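Local structure of diaminopimelate decarboxylase (Phaeodactylum tricornutum, 7JPJ) at residues V241-G246 with A327-T332; Q8-T13 with V388-G393; V319-L324 with A394-M399. The protein probably catalyses the pyridoxal phosphate-dependent decarboxylation of diaminopimelate to lysine, the last step of lysine biosynthesis, working as a dimer. All coordinates share one frame; numbering follows the deposited sequence.

Interaction 1. Residues V241-G246 with A327-T332; sequences VGRNKG and AVHPIT. With DLY (D-lysine), chain C.
Asn244 carries the polar part of this contact: its ND2 donates to Val328 O at 2.9 Å, with an N-H...O angle of 164°. The acceptor lies almost in the amide plane of Asn244, yet the donor stands above the carbonyl plane of Val328, 58° out of it, so the bond is straight at the donor and tilted at the acceptor. With CG beside its own backbone N (chi1 -50°), the amide reaches across Val328 at about a right angle, and its OD1 rests 3.5 Å from Val328 CG1. ND2 also gives a hydrogen bond to Glu247 OE1, so the amide nitrogen has two acceptors. With alanine in place of Asn244, Val328 O and the Glu247 carboxylate would probably lose their shared donor, and the side of Val328 CG1 would be left uncovered. The packed part lies alongside, Pro330 CD resting 3.8 Å from Arg243 CB and Pro330 CG against Arg243 O. In the fold type III architecture of this family, the contact joins a loop of the pyridoxal-binding barrel, following strand 232-234, to the lead-in of strand 331-334 in the beta domain. Inward from there Arg243 is buried. Its chain is extended from CG to NE, passes CD over one face of the His329 ring, and brings NH1 to the d-lysine carboxylate, 3.1 Å from OXT, which sits at the guanidinium edge. NE is held by Gly391 O, fixing the plane of the group, while Arg321 approaches the same ligand. The other side is loose: the loop runs on through Lys245 to Gly246, both solvent-exposed, and the Lys245 side chain extends off without touching 327-332.

Interaction 2. Residues Q8-T13 with V388-G393; sequences QSIFLT and VMDGSG
An ST motif at Ser9, in the N-terminal loop that precedes helix 14-24, meets Asp390 of strand 386-390 in the beta domain that accompanies the barrel in fold type III decarboxylases. The motif is defined by Leu12 N donating to Ser9 OG at 2.9 Å, although the N-H...O angle of 132° shows the bond to be bent. Ser9 OG stands between its backbone N and carbonyl carbon, which turns it back over the loop, and a backbone bond from Ser9 N to Leu12 O closes the same turn. The turn presents the amide of Ile10 to the strand: Ile10 N donates to Asp390 OD2 at 3.0 Å with an angle of 171°, nearly straight, while the donor comes from above the carboxylate plane, 44° out of it. Around this bond the contacts are mainly to the same carboxylate oxygen, with Ser9 CB 3.4 Å and Ile10 CB 3.5 Å from OD2. Val388 adds an apolar touch, CG1 to Ser9 CB at 4.0 Å; its side chain also packs on Ala290 of the neighbouring strand 289-300. Ile10 CB faces the strand, while the rest of its side chain runs out to the exposed side of the contact, whereas Ser9 and Asp390 are buried. The second carboxylate oxygen works through a water, which donates to Asp390 OD1, accepts from Phe11 N and is also hydrogen-bonded to Ser9 OG. Asp390 is therefore tied to the loop twice, directly through OD2 and by the bridge through OD1, and the two ties would restrict rotation of the carboxylate. The Phe11 ring closes over the bridge: the water oxygen lies 3.3 Å above the plane of its six carbons, over the ring centre.

Interaction 3. Residues V319-L324 with A394-M399; sequences VLRPSL and AYCSGM. With SO4 (sulfate ion), chain D.
Tyr395 OH donates to O3 of the bound sulfate at 2.6 Å, and that oxygen lies at the edge of the phenol ring, near its plane. Thr282 OG1 and the backbone N atoms of Gly238 and Gly281 also hydrogen-bond the anion, which probably came from the crystallisation liquor. At the other end of Tyr395, its backbone carbonyl borders the link to helix 321-325: Arg321 CG lies 3.6 Å from Tyr395 O, and Arg321 CD is 3.9 Å from Ala394 O. This is packing of the arginine's aliphatic part against the backbone carbonyls of Tyr395 and Ala394, with the charged group carried further on. The chain bends about the CG-CD bond (chi3 -11°), and the guanidinium reaches the d-lysine site, where NE forms a weak hydrogen bond with His329 NE2. The rest of the contact is apolar. Met399 leaves its backbone with CG anti to N (chi1 173°), bends at chi3, and sets CE 3.7 Å from Leu324 CD2 and 4.2 Å from Leu320 CD2; both leucines cross it at about a right angle. Val319 CG1 meets Cys396 SG at 3.9 Å, and it is at these two residues that the CA atoms of the segments come nearest. The leucine-methionine patch continues into the dimer interface: Leu324 packs on Leu324 of the second subunit, and Met399 and Tyr395 on Tyr404 of that subunit. The Tyr395 side chain also touches Lys60, the predicted cofactor lysine, which bears no pyridoxal phosphate here. A tyrosine hydroxyl and glycine amides gathered round a tetrahedral anion, beside that lysine, are consistent with the cofactor-phosphate pocket of a fold type III decarboxylase, built here close to the subunit boundary.

Along the chain the six segments come in the order 8-13, 241-246, 319-324, 327-332, 388-393 and 394-399. Interaction 2 thus spans interaction 1, and interaction 3 alternates with both. Interactions 1 and 2 have centres about 10 Å apart and share a sheet, since strands 331-334 and 386-390 pair antiparallel through Pro330-Asp390 and Thr332-Val388. Interaction 3, about 14 and 15 Å from their centres, is reached directly along the chain, by the short step from helix 321-325 to strand 331-334 and by the run from 388-393 into 394-399. Arg243 and Arg321 bring interactions 1 and 3 together at d-lysine, while interaction 2 ties the N-terminal loop to the same sheet and interaction 3 extends to the dimer interface.

Interaction 1. Residues V241-G246 with A327-T332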
ATOM      1  N   VAL A 241     -11.019 -15.758  -8.958  1.00 24.44           N
ATOM      2  CA  VAL A 241     -12.092 -15.889  -7.982  1.00 23.71           C
ATOM      3  C   VAL A 241     -13.063 -14.737  -8.198  1.00 24.35           C
ATOM      4  O   VAL A 241     -12.656 -13.569  -8.195  1.00 23.93           O
ATOM      5  CB  VAL A 241     -11.554 -15.884  -6.538  1.00 20.50           C
ATOM      6  CG1 VAL A 241     -12.699 -15.919  -5.540  1.00 20.17           C
ATOM      7  CG2 VAL A 241     -10.613 -17.049  -6.316  1.00 19.11           C
ATOM      8  N   GLY A 242     -14.337 -15.065  -8.392  1.00 21.70           N
ATOM      9  CA  GLY A 242     -15.354 -14.045  -8.554  1.00 23.21           C
ATOM     10  C   GLY A 242     -15.948 -13.617  -7.230  1.00 23.22           C
ATOM     11  O   GLY A 242     -16.862 -14.265  -6.714  1.00 23.78           O
ATOM     12  N   ARG A 243     -15.434 -12.525  -6.666  1.00 22.74           N
ATOM     13  CA  ARG A 243     -15.943 -12.055  -5.381  1.00 22.87           C
ATOM     14  C   ARG A 243     -17.365 -11.519  -5.510  1.00 24.75           C
ATOM     15  O   ARG A 243     -18.210 -11.770  -4.645  1.00 25.25           O
ATOM     16  CB  ARG A 243     -15.019 -10.981  -4.813  1.00 22.14           C
ATOM     17  CG  ARG A 243     -13.604 -11.454  -4.538  1.00 20.46           C
ATOM     18  CD  ARG A 243     -12.720 -10.288  -4.136  1.00 20.10           C
ATOM     19  NE  ARG A 243     -11.345 -10.691  -3.858  1.00 18.72           N
ATOM     20  CZ  ARG A 243     -10.416 -10.868  -4.789  1.00 18.17           C
ATOM     21  NH1 ARG A 243     -10.715 -10.683  -6.067  1.00 18.89           N
ATOM     22  NH2 ARG A 243      -9.187 -11.227  -4.445  1.00 17.07           N
ATOM     23  N   ASN A 244     -17.647 -10.789  -6.581  1.00 21.74           N
ATOM     24  CA  ASN A 244     -18.926 -10.121  -6.748  1.00 22.14           C
ATOM     25  C   ASN A 244     -19.858 -10.952  -7.618  1.00 23.23           C
ATOM     26  O   ASN A 244     -19.419 -11.730  -8.470  1.00 23.35           O
ATOM     27  CB  ASN A 244     -18.730  -8.736  -7.362  1.00 22.01           C
ATOM     28  CG  ASN A 244     -17.670  -7.932  -6.641  1.00 21.45           C
ATOM     29  OD1 ASN A 244     -17.930  -7.337  -5.595  1.00 21.50           O
ATOM     30  ND2 ASN A 244     -16.460  -7.920  -7.191  1.00 20.81           N
ATOM     31  N   LYS A 245     -21.157 -10.779  -7.384  1.00 23.65           N
ATOM     32  CA  LYS A 245     -22.168 -11.487  -8.155  1.00 24.84           C
ATOM     33  C   LYS A 245     -22.026 -11.159  -9.635  1.00 25.43           C
ATOM     34  O   LYS A 245     -21.915  -9.992 -10.019  1.00 25.41           O
ATOM     35  CB  LYS A 245     -23.564 -11.110  -7.654  1.00 26.06           C
ATOM     36  CG  LYS A 245     -24.676 -12.036  -8.116  1.00 27.97           C
ATOM     37  CD  LYS A 245     -25.859 -11.254  -8.669  1.00 29.56           C
ATOM     38  CE  LYS A 245     -27.083 -12.148  -8.846  1.00 31.87           C
ATOM     39  NZ  LYS A 245     -26.720 -13.519  -9.315  1.00 32.01           N
ATOM     40  N   GLY A 246     -22.017 -12.202 -10.468  1.00 24.83           N
ATOM     41  CA  GLY A 246     -21.854 -12.066 -11.894  1.00 25.66           C
ATOM     42  C   GLY A 246     -20.473 -12.436 -12.397  1.00 24.56           C
ATOM     43  O   GLY A 246     -20.347 -12.928 -13.524  1.00 25.43           O
ATOM     44  N   ALA A 327     -10.780  -2.403  -7.349  1.00 18.38           N
ATOM     45  CA  ALA A 327     -11.453  -3.680  -7.182  1.00 17.28           C
ATOM     46  C   ALA A 327     -12.683  -3.521  -6.301  1.00 17.32           C
ATOM     47  O   ALA A 327     -12.621  -2.899  -5.235  1.00 17.61           O
ATOM     48  CB  ALA A 327     -10.500  -4.706  -6.571  1.00 16.54           C
ATOM     49  N   VAL A 328     -13.797  -4.087  -6.750  1.00 17.63           N
ATOM     50  CA  VAL A 328     -15.031  -4.107  -5.976  1.00 17.76           C
ATOM     51  C   VAL A 328     -15.017  -5.335  -5.079  1.00 17.38           C
ATOM     52  O   VAL A 328     -14.654  -6.434  -5.517  1.00 17.25           O
ATOM     53  CB  VAL A 328     -16.259  -4.110  -6.903  1.00 18.80           C
ATOM     54  CG1 VAL A 328     -17.543  -3.944  -6.097  1.00 19.15           C
ATOM     55  CG2 VAL A 328     -16.134  -3.015  -7.948  1.00 19.48           C
ATOM     56  N   HIS A 329     -15.400  -5.147  -3.817  1.00 18.82           N
ATOM     57  CA  HIS A 329     -15.555  -6.225  -2.858  1.00 19.02           C
ATOM     58  C   HIS A 329     -17.015  -6.335  -2.429  1.00 20.05           C
ATOM     59  O   HIS A 329     -17.727  -5.327  -2.373  1.00 20.52           O
ATOM     60  CB  HIS A 329     -14.684  -6.008  -1.616  1.00 18.94           C
ATOM     61  CG  HIS A 329     -13.217  -6.175  -1.868  1.00 18.06           C
ATOM     62  ND1 HIS A 329     -12.422  -7.007  -1.110  1.00 18.03           N
ATOM     63  CD2 HIS A 329     -12.400  -5.605  -2.785  1.00 17.48           C
ATOM     64  CE1 HIS A 329     -11.180  -6.950  -1.555  1.00 17.00           C
ATOM     65  NE2 HIS A 329     -11.139  -6.107  -2.571  1.00 16.84           N
ATOM     66  N   PRO A 330     -17.489  -7.545  -2.129  1.00 19.25           N
ATOM     67  CA  PRO A 330     -18.855  -7.693  -1.609  1.00 19.74           C
ATOM     68  C   PRO A 330     -18.972  -7.057  -0.232  1.00 20.31           C
ATOM     69  O   PRO A 330     -18.134  -7.283   0.644  1.00 20.53           O
ATOM     70  CB  PRO A 330     -19.060  -9.213  -1.551  1.00 19.89           C
ATOM     71  CG  PRO A 330     -17.913  -9.810  -2.305  1.00 19.74           C
ATOM     72  CD  PRO A 330     -16.789  -8.835  -2.226  1.00 19.07           C
ATOM     73  N   ILE A 331     -20.019  -6.259  -0.044  1.00 19.84           N
ATOM     74  CA  ILE A 331     -20.196  -5.469   1.168  1.00 20.22           C
ATOM     75  C   ILE A 331     -21.577  -5.742   1.742  1.00 20.06           C
ATOM     76  O   ILE A 331     -22.586  -5.610   1.041  1.00 19.85           O
ATOM     77  CB  ILE A 331     -20.010  -3.966   0.891  1.00 20.28           C
ATOM     78  CG1 ILE A 331     -18.583  -3.698   0.409  1.00 19.98           C
ATOM     79  CG2 ILE A 331     -20.329  -3.158   2.133  1.00 20.51           C
ATOM     80  CD1 ILE A 331     -18.398  -2.355  -0.244  1.00 20.02           C
ATOM     81  N   THR A 332     -21.620  -6.123   3.016  1.00 19.72           N
ATOM     82  CA  THR A 332     -22.862  -6.352   3.737  1.00 19.61           C
ATOM     83  C   THR A 332     -22.832  -5.557   5.031  1.00 19.70           C
ATOM     84  O   THR A 332     -21.813  -5.530   5.730  1.00 19.89           O
ATOM     85  CB  THR A 332     -23.072  -7.842   4.040  1.00 19.93           C
ATOM     86  OG1 THR A 332     -23.241  -8.562   2.812  1.00 20.00           O
ATOM     87  CG2 THR A 332     -24.303  -8.048   4.908  1.00 21.00           C
TER
HETATM   88  N   DLY C 501     -10.037  -9.571 -10.396  1.00 27.46           N
HETATM   89  CA  DLY C 501      -8.952  -9.758  -9.439  1.00 27.46           C
HETATM   90  C   DLY C 501      -8.995 -11.155  -8.811  1.00 27.46           C
HETATM   91  O   DLY C 501      -9.765 -12.030  -9.225  1.00 27.46           O
HETATM   92  CB  DLY C 501      -7.601  -9.522 -10.120  1.00 27.46           C
HETATM   93  CG  DLY C 501      -6.453  -9.211  -9.164  1.00 27.46           C
HETATM   94  CD  DLY C 501      -5.182  -8.879  -9.934  1.00 27.46           C
HETATM   95  CE  DLY C 501      -3.974  -8.756  -9.013  1.00 27.46           C
HETATM   96  NZ  DLY C 501      -2.706  -8.598  -9.786  1.00 27.46           N
HETATM   97  OXT DLY C 501      -8.257 -11.446  -7.865  1.00 27.46           O

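Interaction 2. Residues Q8-T13 with V388-G393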
ATOM      1  N   GLN A   8     -27.062 -12.464   6.388  1.00 23.33           N
ATOM      2  CA  GLN A   8     -25.686 -12.728   6.836  1.00 22.87           C
ATOM      3  C   GLN A   8     -24.757 -12.241   5.735  1.00 22.81           C
ATOM      4  O   GLN A   8     -25.252 -11.791   4.712  1.00 23.07           O
ATOM      5  CB  GLN A   8     -25.473 -14.221   7.066  1.00 22.90           C
ATOM      6  CG  GLN A   8     -25.954 -15.118   5.941  1.00 23.35           C
ATOM      7  CD  GLN A   8     -25.356 -16.495   6.074  1.00 23.25           C
ATOM      8  OE1 GLN A   8     -25.938 -17.387   6.682  1.00 23.51           O
ATOM      9  NE2 GLN A   8     -24.172 -16.676   5.516  1.00 22.91           N
ATOM     10  N   SER A   9     -23.457 -12.349   5.949  1.00 21.05           N
ATOM     11  CA  SER A   9     -22.472 -12.029   4.898  1.00 20.66           C
ATOM     12  C   SER A   9     -22.069 -13.363   4.272  1.00 20.59           C
ATOM     13  O   SER A   9     -22.786 -14.333   4.477  1.00 21.05           O
ATOM     14  CB  SER A   9     -21.338 -11.303   5.523  1.00 20.05           C
ATOM     15  OG  SER A   9     -20.563 -12.163   6.315  1.00 19.90           O
ATOM     16  N   ILE A  10     -20.967 -13.417   3.542  1.00 20.31           N
ATOM     17  CA  ILE A  10     -20.494 -14.722   3.002  1.00 20.34           C
ATOM     18  C   ILE A  10     -20.369 -15.751   4.137  1.00 20.36           C
ATOM     19  O   ILE A  10     -20.752 -16.906   3.901  1.00 20.59           O
ATOM     20  CB  ILE A  10     -19.222 -14.555   2.146  1.00 20.04           C
ATOM     21  CG1 ILE A  10     -19.553 -14.103   0.724  1.00 19.95           C
ATOM     22  CG2 ILE A  10     -18.339 -15.789   2.150  1.00 19.91           C
ATOM     23  CD1 ILE A  10     -20.644 -14.907   0.075  1.00 20.37           C
ATOM     24  N   PHE A  11     -19.886 -15.367   5.323  1.00 19.30           N
ATOM     25  CA  PHE A  11     -19.816 -16.377   6.373  1.00 19.27           C
ATOM     26  C   PHE A  11     -20.067 -15.814   7.771  1.00 19.30           C
ATOM     27  O   PHE A  11     -19.765 -16.497   8.758  1.00 19.23           O
ATOM     28  CB  PHE A  11     -18.461 -17.114   6.346  1.00 18.72           C
ATOM     29  CG  PHE A  11     -17.257 -16.224   6.552  1.00 18.14           C
ATOM     30  CD1 PHE A  11     -16.831 -15.885   7.830  1.00 17.95           C
ATOM     31  CD2 PHE A  11     -16.529 -15.758   5.466  1.00 17.86           C
ATOM     32  CE1 PHE A  11     -15.717 -15.075   8.020  1.00 17.52           C
ATOM     33  CE2 PHE A  11     -15.412 -14.948   5.650  1.00 17.41           C
ATOM     34  CZ  PHE A  11     -15.007 -14.609   6.929  1.00 17.25           C
ATOM     35  N   LEU A  12     -20.631 -14.611   7.892  1.00 19.66           N
ATOM     36  CA  LEU A  12     -20.818 -13.967   9.191  1.00 19.70           C
ATOM     37  C   LEU A  12     -22.272 -13.547   9.366  1.00 20.36           C
ATOM     38  O   LEU A  12     -22.745 -12.638   8.677  1.00 20.55           O
ATOM     39  CB  LEU A  12     -19.900 -12.754   9.344  1.00 19.25           C
ATOM     40  CG  LEU A  12     -18.413 -13.015   9.583  1.00 18.67           C
ATOM     41  CD1 LEU A  12     -17.677 -11.704   9.787  1.00 18.39           C
ATOM     42  CD2 LEU A  12     -18.215 -13.943  10.773  1.00 18.71           C
ATOM     43  N   THR A  13     -22.972 -14.199  10.291  1.00 21.26           N
ATOM     44  CA  THR A  13     -24.258 -13.702  10.750  1.00 21.89           C
ATOM     45  C   THR A  13     -24.034 -12.537  11.711  1.00 21.71           C
ATOM     46  O   THR A  13     -22.916 -12.327  12.191  1.00 21.19           O
ATOM     47  CB  THR A  13     -25.046 -14.816  11.440  1.00 22.46           C
ATOM     48  OG1 THR A  13     -24.402 -15.175  12.668  1.00 22.25           O
ATOM     49  CG2 THR A  13     -25.148 -16.040  10.542  1.00 22.64           C
ATOM     50  N   VAL A 388     -19.150  -5.243   6.591  1.00 18.76           N
ATOM     51  CA  VAL A 388     -18.327  -6.423   6.349  1.00 18.14           C
ATOM     52  C   VAL A 388     -17.918  -6.430   4.884  1.00 17.64           C
ATOM     53  O   VAL A 388     -18.775  -6.509   3.994  1.00 18.38           O
ATOM     54  CB  VAL A 388     -19.064  -7.720   6.717  1.00 19.31           C
ATOM     55  CG1 VAL A 388     -18.256  -8.931   6.275  1.00 18.91           C
ATOM     56  CG2 VAL A 388     -19.333  -7.772   8.211  1.00 19.88           C
ATOM     57  N   MET A 389     -16.614  -6.352   4.633  1.00 20.17           N
ATOM     58  CA  MET A 389     -16.062  -6.446   3.286  1.00 19.63           C
ATOM     59  C   MET A 389     -15.546  -7.865   3.090  1.00 19.64           C
ATOM     60  O   MET A 389     -14.529  -8.250   3.677  1.00 19.09           O
ATOM     61  CB  MET A 389     -14.948  -5.423   3.072  1.00 18.61           C
ATOM     62  CG  MET A 389     -15.387  -4.170   2.332  1.00 19.14           C
ATOM     63  SD  MET A 389     -14.040  -2.990   2.069  1.00 18.29           S
ATOM     64  CE  MET A 389     -13.832  -3.094   0.292  1.00 18.15           C
ATOM     65  N   ASP A 390     -16.251  -8.641   2.273  1.00 18.77           N
ATOM     66  CA  ASP A 390     -15.892 -10.030   2.034  1.00 18.99           C
ATOM     67  C   ASP A 390     -14.851 -10.131   0.921  1.00 18.29           C
ATOM     68  O   ASP A 390     -14.518  -9.152   0.249  1.00 17.82           O
ATOM     69  CB  ASP A 390     -17.136 -10.847   1.688  1.00 19.98           C
ATOM     70  CG  ASP A 390     -17.933 -11.239   2.917  1.00 20.94           C
ATOM     71  OD1 ASP A 390     -17.318 -11.686   3.908  1.00 20.97           O
ATOM     72  OD2 ASP A 390     -19.174 -11.099   2.894  1.00 21.92           O
ATOM     73  N   GLY A 391     -14.333 -11.344   0.734  1.00 17.82           N
ATOM     74  CA  GLY A 391     -13.270 -11.563  -0.234  1.00 17.58           C
ATOM     75  C   GLY A 391     -11.987 -10.840   0.104  1.00 17.08           C
ATOM     76  O   GLY A 391     -11.204 -10.521  -0.798  1.00 16.97           O
ATOM     77  N   SER A 392     -11.749 -10.572   1.387  1.00 16.63           N
ATOM     78  CA  SER A 392     -10.608  -9.782   1.830  1.00 16.30           C
ATOM     79  C   SER A 392      -9.558 -10.636   2.535  1.00 16.93           C
ATOM     80  O   SER A 392      -8.826 -10.144   3.396  1.00 17.00           O
ATOM     81  CB  SER A 392     -11.074  -8.649   2.741  1.00 15.83           C
ATOM     82  OG  SER A 392     -12.004  -7.816   2.074  1.00 15.55           O
ATOM     83  N   GLY A 393      -9.478 -11.917   2.184  1.00 15.80           N
ATOM     84  CA  GLY A 393      -8.497 -12.811   2.758  1.00 16.71           C
ATOM     85  C   GLY A 393      -7.227 -12.972   1.957  1.00 17.23           C
ATOM     86  O   GLY A 393      -6.304 -13.666   2.398  1.00 18.26           O
TER
HETATM   87  O   HOH W   1     -18.157 -12.898   5.871  1.00 19.25           O

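Interaction 3. Residues V319-L324 with A394-M399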
ATOM      1  N   VAL A 319      -7.481  -2.693   3.771  1.00 18.02           N
ATOM      2  CA  VAL A 319      -7.794  -3.250   2.459  1.00 17.42           C
ATOM      3  C   VAL A 319      -7.405  -2.206   1.419  1.00 18.25           C
ATOM      4  O   VAL A 319      -8.074  -1.172   1.288  1.00 19.03           O
ATOM      5  CB  VAL A 319      -9.272  -3.641   2.322  1.00 17.36           C
ATOM      6  CG1 VAL A 319      -9.540  -4.217   0.947  1.00 16.85           C
ATOM      7  CG2 VAL A 319      -9.661  -4.649   3.396  1.00 17.43           C
ATOM      8  N   LEU A 320      -6.322  -2.470   0.685  1.00 16.63           N
ATOM      9  CA  LEU A 320      -5.791  -1.534  -0.295  1.00 17.63           C
ATOM     10  C   LEU A 320      -6.277  -1.802  -1.713  1.00 17.61           C
ATOM     11  O   LEU A 320      -6.214  -0.898  -2.553  1.00 18.19           O
ATOM     12  CB  LEU A 320      -4.256  -1.569  -0.267  1.00 17.92           C
ATOM     13  CG  LEU A 320      -3.482  -0.717  -1.275  1.00 18.57           C
ATOM     14  CD1 LEU A 320      -3.608   0.765  -0.956  1.00 19.12           C
ATOM     15  CD2 LEU A 320      -2.028  -1.148  -1.333  1.00 18.71           C
ATOM     16  N   ARG A 321      -6.778  -3.007  -1.989  1.00 18.25           N
ATOM     17  CA  ARG A 321      -7.167  -3.359  -3.353  1.00 18.16           C
ATOM     18  C   ARG A 321      -8.177  -2.401  -3.982  1.00 18.67           C
ATOM     19  O   ARG A 321      -8.086  -2.180  -5.203  1.00 19.22           O
ATOM     20  CB  ARG A 321      -7.687  -4.802  -3.376  1.00 16.62           C
ATOM     21  CG  ARG A 321      -6.658  -5.823  -2.903  1.00 16.06           C
ATOM     22  CD  ARG A 321      -6.987  -7.246  -3.345  1.00 15.46           C
ATOM     23  NE  ARG A 321      -8.331  -7.368  -3.908  1.00 14.95           N
ATOM     24  CZ  ARG A 321      -8.593  -7.695  -5.171  1.00 15.08           C
ATOM     25  NH1 ARG A 321      -7.604  -7.942  -6.020  1.00 15.32           N
ATOM     26  NH2 ARG A 321      -9.849  -7.778  -5.583  1.00 15.49           N
ATOM     27  N   PRO A 322      -9.144  -1.821  -3.257  1.00 17.03           N
ATOM     28  CA  PRO A 322      -9.981  -0.785  -3.889  1.00 17.43           C
ATOM     29  C   PRO A 322      -9.193   0.417  -4.378  1.00 18.02           C
ATOM     30  O   PRO A 322      -9.441   0.896  -5.491  1.00 18.60           O
ATOM     31  CB  PRO A 322     -10.963  -0.403  -2.774  1.00 17.26           C
ATOM     32  CG  PRO A 322     -11.065  -1.615  -1.946  1.00 16.84           C
ATOM     33  CD  PRO A 322      -9.695  -2.230  -1.953  1.00 16.72           C
ATOM     34  N   SER A 323      -8.249   0.923  -3.578  1.00 18.09           N
ATOM     35  CA  SER A 323      -7.457   2.072  -4.010  1.00 18.82           C
ATOM     36  C   SER A 323      -6.437   1.695  -5.075  1.00 19.12           C
ATOM     37  O   SER A 323      -6.144   2.505  -5.960  1.00 20.05           O
ATOM     38  CB  SER A 323      -6.739   2.710  -2.819  1.00 18.70           C
ATOM     39  OG  SER A 323      -7.655   3.223  -1.872  1.00 18.70           O
ATOM     40  N   LEU A 324      -5.889   0.481  -5.012  1.00 18.21           N
ATOM     41  CA  LEU A 324      -4.767   0.134  -5.877  1.00 18.56           C
ATOM     42  C   LEU A 324      -5.222  -0.306  -7.263  1.00 18.72           C
ATOM     43  O   LEU A 324      -4.558  -0.003  -8.260  1.00 19.25           O
ATOM     44  CB  LEU A 324      -3.923  -0.959  -5.221  1.00 17.99           C
ATOM     45  CG  LEU A 324      -2.592  -1.282  -5.902  1.00 18.41           C
ATOM     46  CD1 LEU A 324      -1.782  -0.014  -6.135  1.00 19.43           C
ATOM     47  CD2 LEU A 324      -1.805  -2.276  -5.065  1.00 18.02           C
ATOM     48  N   ALA A 394      -7.149 -12.345   0.785  1.00 16.96           N
ATOM     49  CA  ALA A 394      -5.988 -12.438  -0.087  1.00 17.60           C
ATOM     50  C   ALA A 394      -5.506 -11.038  -0.431  1.00 17.28           C
ATOM     51  O   ALA A 394      -6.291 -10.205  -0.900  1.00 16.41           O
ATOM     52  CB  ALA A 394      -6.315 -13.215  -1.365  1.00 17.73           C
ATOM     53  N   TYR A 395      -4.220 -10.780  -0.183  1.00 16.43           N
ATOM     54  CA  TYR A 395      -3.584  -9.508  -0.528  1.00 16.47           C
ATOM     55  C   TYR A 395      -4.284  -8.327   0.145  1.00 15.44           C
ATOM     56  O   TYR A 395      -4.453  -7.260  -0.446  1.00 15.37           O
ATOM     57  CB  TYR A 395      -3.520  -9.320  -2.044  1.00 17.33           C
ATOM     58  CG  TYR A 395      -2.847 -10.475  -2.744  1.00 18.55           C
ATOM     59  CD1 TYR A 395      -1.474 -10.648  -2.669  1.00 19.36           C
ATOM     60  CD2 TYR A 395      -3.585 -11.399  -3.472  1.00 19.06           C
ATOM     61  CE1 TYR A 395      -0.850 -11.702  -3.303  1.00 20.63           C
ATOM     62  CE2 TYR A 395      -2.971 -12.458  -4.111  1.00 20.33           C
ATOM     63  CZ  TYR A 395      -1.601 -12.605  -4.022  1.00 21.11           C
ATOM     64  OH  TYR A 395      -0.978 -13.658  -4.654  1.00 22.53           O
ATOM     65  N   CYS A 396      -4.696  -8.526   1.398  1.00 18.36           N
ATOM     66  CA  CYS A 396      -5.235  -7.441   2.215  1.00 17.67           C
ATOM     67  C   CYS A 396      -4.419  -7.290   3.488  1.00 18.75           C
ATOM     68  O   CYS A 396      -3.669  -6.319   3.616  1.00 19.49           O
ATOM     69  CB  CYS A 396      -6.716  -7.677   2.516  1.00 16.55           C
ATOM     70  SG  CYS A 396      -7.771  -7.682   1.049  1.00 15.79           S
ATOM     71  N   SER A 397      -4.533  -8.220   4.438  1.00 16.83           N
ATOM     72  CA  SER A 397      -3.644  -8.203   5.593  1.00 18.20           C
ATOM     73  C   SER A 397      -2.186  -8.326   5.166  1.00 20.05           C
ATOM     74  O   SER A 397      -1.307  -7.669   5.735  1.00 21.55           O
ATOM     75  CB  SER A 397      -4.015  -9.328   6.558  1.00 18.61           C
ATOM     76  OG  SER A 397      -3.126  -9.361   7.657  1.00 20.23           O
ATOM     77  N   GLY A 398      -1.912  -9.148   4.154  1.00 17.91           N
ATOM     78  CA  GLY A 398      -0.552  -9.325   3.682  1.00 19.31           C
ATOM     79  C   GLY A 398      -0.046  -8.261   2.731  1.00 19.15           C
ATOM     80  O   GLY A 398       1.130  -8.303   2.359  1.00 20.23           O
ATOM     81  N   MET A 399      -0.894  -7.315   2.327  1.00 20.22           N
ATOM     82  CA  MET A 399      -0.467  -6.250   1.427  1.00 20.08           C
ATOM     83  C   MET A 399      -1.371  -5.033   1.574  1.00 18.98           C
ATOM     84  O   MET A 399      -2.333  -4.859   0.819  1.00 17.74           O
ATOM     85  CB  MET A 399      -0.450  -6.743  -0.023  1.00 19.62           C
ATOM     86  CG  MET A 399      -0.181  -5.660  -1.060  1.00 19.61           C
ATOM     87  SD  MET A 399      -0.807  -6.086  -2.695  1.00 18.71           S
ATOM     88  CE  MET A 399      -2.279  -5.069  -2.751  1.00 17.34           C
TER
HETATM   89  S   SO4 D 502      -2.606 -15.751  -7.290  1.00 20.77           S
HETATM   90  O1  SO4 D 502      -3.804 -14.985  -7.625  1.00 20.77           O
HETATM   91  O2  SO4 D 502      -2.860 -17.172  -7.523  1.00 20.77           O
HETATM   92  O3  SO4 D 502      -2.262 -15.542  -5.888  1.00 20.77           O
HETATM   93  O4  SO4 D 502      -1.497 -15.297  -8.125  1.00 20.77           O